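Local structure of DNA endonuclease i-cvui (Chlorella vulgaris, 5A72) at residues 18-23 and 99-104. The protein is a LAGLIDADG homing endonuclease that binds its DNA target together with divalent metal ions and probably cleaves it to spread its intron. Sequence-based numbering, arbitrary orientation.
Sequences FVDADG and NLKRAQ. Unlike the reference sequence in segment 99-104: Asn-99 (reference Gln). With CA (calcium ion), chain F; CA (calcium ion), chain E; nucleotides of chain D.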
# COMPACT_ATOMS: atom_id res chain seq x y z
N PHE B 18 0.46 -2.95 -4.85
CA PHE B 18 0.64 -3.29 -3.45
C PHE B 18 2.03 -2.92 -2.97
O PHE B 18 2.18 -2.37 -1.88
CB PHE B 18 0.37 -4.77 -3.21
CG PHE B 18 0.03 -5.09 -1.80
CD1 PHE B 18 -1.28 -4.96 -1.34
CD2 PHE B 18 1.01 -5.51 -0.91
CE1 PHE B 18 -1.61 -5.26 -0.02
CE2 PHE B 18 0.69 -5.80 0.41
CZ PHE B 18 -0.62 -5.68 0.86
N VAL B 19 3.05 -3.20 -3.77
CA VAL B 19 4.41 -2.83 -3.38
C VAL B 19 4.59 -1.30 -3.40
O VAL B 19 5.17 -0.73 -2.46
CB VAL B 19 5.47 -3.49 -4.27
CG1 VAL B 19 6.86 -3.08 -3.82
CG2 VAL B 19 5.34 -5.00 -4.22
N ASP B 20 4.09 -0.63 -4.44
CA ASP B 20 4.13 0.83 -4.48
C ASP B 20 3.62 1.45 -3.18
O ASP B 20 4.07 2.52 -2.78
CB ASP B 20 3.32 1.37 -5.66
CG ASP B 20 4.17 1.60 -6.91
OD1 ASP B 20 5.41 1.70 -6.78
OD2 ASP B 20 3.58 1.71 -8.02
N ALA B 21 2.69 0.78 -2.51
CA ALA B 21 2.10 1.34 -1.31
C ALA B 21 2.71 0.76 -0.02
O ALA B 21 3.26 1.49 0.79
CB ALA B 21 0.60 1.12 -1.33
N ASP B 22 2.60 -0.56 0.15
CA ASP B 22 2.95 -1.22 1.41
C ASP B 22 4.25 -1.98 1.32
O ASP B 22 4.49 -2.90 2.11
CB ASP B 22 1.85 -2.20 1.83
CG ASP B 22 0.90 -1.62 2.84
OD1 ASP B 22 0.94 -0.38 3.06
OD2 ASP B 22 0.10 -2.39 3.42
N GLY B 23 5.09 -1.58 0.36
CA GLY B 23 6.30 -2.31 0.07
C GLY B 23 7.55 -1.50 0.27
O GLY B 23 7.51 -0.38 0.76
N ASN B 99 4.95 2.46 -10.04
CA ASN B 99 4.87 3.90 -10.29
C ASN B 99 5.71 4.70 -9.30
O ASN B 99 6.69 5.34 -9.70
CB ASN B 99 3.42 4.35 -10.29
CG ASN B 99 2.74 4.04 -11.63
OD1 ASN B 99 2.75 4.85 -12.56
ND2 ASN B 99 2.18 2.84 -11.73
N LEU B 100 5.37 4.64 -8.02
CA LEU B 100 6.20 5.28 -7.00
C LEU B 100 7.64 4.74 -6.89
O LEU B 100 8.58 5.51 -6.70
CB LEU B 100 5.52 5.16 -5.65
CG LEU B 100 4.24 5.98 -5.65
CD1 LEU B 100 3.36 5.64 -4.46
CD2 LEU B 100 4.60 7.45 -5.63
N LYS B 101 7.82 3.44 -7.00
CA LYS B 101 9.12 2.86 -6.66
C LYS B 101 9.94 2.46 -7.89
O LYS B 101 10.85 1.67 -7.77
CB LYS B 101 8.93 1.62 -5.76
CG LYS B 101 7.86 1.77 -4.70
CD LYS B 101 8.40 1.60 -3.28
CE LYS B 101 7.48 2.31 -2.28
NZ LYS B 101 7.92 2.20 -0.85
N ARG B 102 9.62 3.00 -9.06
CA ARG B 102 10.34 2.60 -10.26
C ARG B 102 11.77 3.12 -10.21
O ARG B 102 12.69 2.53 -10.79
CB ARG B 102 9.63 3.08 -11.52
CG ARG B 102 10.26 2.54 -12.80
CD ARG B 102 9.49 2.95 -14.04
NE ARG B 102 8.18 2.32 -14.09
CZ ARG B 102 7.20 2.69 -14.90
NH1 ARG B 102 7.38 3.72 -15.73
NH2 ARG B 102 6.03 2.05 -14.88
N ALA B 103 11.98 4.22 -9.50
CA ALA B 103 13.33 4.74 -9.34
C ALA B 103 14.17 3.73 -8.57
O ALA B 103 15.21 3.31 -9.06
CB ALA B 103 13.33 6.08 -8.65
N GLN B 104 13.71 3.33 -7.38
CA GLN B 104 14.44 2.32 -6.60
C GLN B 104 14.65 1.03 -7.37
O GLN B 104 15.74 0.46 -7.33
CB GLN B 104 13.74 1.99 -5.28
CG GLN B 104 13.61 3.15 -4.33
CD GLN B 104 12.25 3.80 -4.43
OE1 GLN B 104 11.89 4.39 -5.46
NE2 GLN B 104 11.47 3.68 -3.35
CA CA F . -1.60 -1.02 4.69
CA CA E . 2.88 3.53 1.95
P DG D 15 3.80 1.60 4.83
OP1 DG D 15 4.57 2.44 5.78
OP2 DG D 15 2.90 2.32 3.90
O5' DG D 15 4.65 0.57 3.90
C5' DG D 15 6.01 0.10 4.25
C4' DG D 15 6.96 1.25 4.51
O4' DG D 15 7.25 1.32 5.93
C3' DG D 15 8.32 1.16 3.85
O3' DG D 15 8.82 2.50 3.67
C2' DG D 15 9.13 0.38 4.89
C1' DG D 15 8.59 0.97 6.19
N9 DG D 15 8.57 0.05 7.33
C8 DG D 15 7.99 -1.19 7.38
N7 DG D 15 8.07 -1.75 8.55
C5 DG D 15 8.72 -0.81 9.35
C6 DG D 15 9.09 -0.85 10.72
O6 DG D 15 8.91 -1.77 11.55
N1 DG D 15 9.73 0.32 11.12
C2 DG D 15 9.98 1.39 10.30
N2 DG D 15 10.60 2.44 10.87
N3 DG D 15 9.63 1.45 9.02
C4 DG D 15 9.01 0.32 8.61
P DC D 14 -0.68 -3.05 7.64
OP1 DC D 14 -1.12 -2.57 6.32
OP2 DC D 14 -1.28 -4.27 8.23
O5' DC D 14 0.92 -3.24 7.62
C5' DC D 14 1.72 -2.61 6.60
C4' DC D 14 2.13 -1.20 7.01
O4' DC D 14 2.59 -1.18 8.38
C3' DC D 14 3.27 -0.58 6.18
O3' DC D 14 2.84 0.66 5.71
C2' DC D 14 4.42 -0.43 7.20
C1' DC D 14 3.63 -0.23 8.46
N1 DC D 14 4.37 -0.40 9.77
C2 DC D 14 5.31 0.56 10.16
O2 DC D 14 5.58 1.50 9.38
N3 DC D 14 5.91 0.43 11.37
C4 DC D 14 5.59 -0.58 12.18
N4 DC D 14 6.20 -0.65 13.36
C5 DC D 14 4.62 -1.56 11.80
C6 DC D 14 4.03 -1.42 10.61
O HOH W 1 3.65 4.08 -0.32
O HOH W 2 5.70 3.10 2.10
O HOH W 3 -3.12 -2.66 3.95
O HOH W 4 -3.88 -0.11 5.63
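The last turn of the LAGLIDADG helix 6-22, next to the two calcium ions at the dimer interface of this homing endonuclease, is tied through Asp-20 and Lys-101 to the turn that starts helix 102-114. The carboxylate of Asp-20 reaches over to the backbone of that turn and grips it with both oxygens. OD2 of Asp-20 takes the N-H of Asn-99 on its syn lone pair at 2.6 Å. OD1 accepts from Lys-101 N at 3.0 Å, also on the syn side but with the donor 29° out of the carboxylate plane. These two bonds, with a further one from Trp-14 NE1 of the second subunit to OD2, should hold the buried carboxylate against rotation. CD1 of Leu-100 lies 3.6 Å from Asp-20 O, the carbonyl that receives a hydrogen bond from a water bound to one calcium ion.

From the N-cap position of helix 102-114, the side chain of Lys-101 runs back along the last turn of helix 6-22 towards the DNA. With CG anti to the carbonyl carbon (chi1 -41°), the chain starts out alongside Asp-20 OD1; a bend at chi2 then carries CE past the carbonyls of Val-19 and Asp-20. Nearby, the calcium ion on Ala-21 O also holds OP2 of DG15 and that on Asp-22 OD2 holds OP1 of DC14, both of DNA chain D; Asp-22 OD2 and Ala-21 O of the second subunit, respectively, join them. The ammonium group has a long, weak ion pair with a DNA phosphate; Lys-101 NZ donates its hydrogen bond to Gly-23 O at 3.1 Å, from above the carbonyl plane.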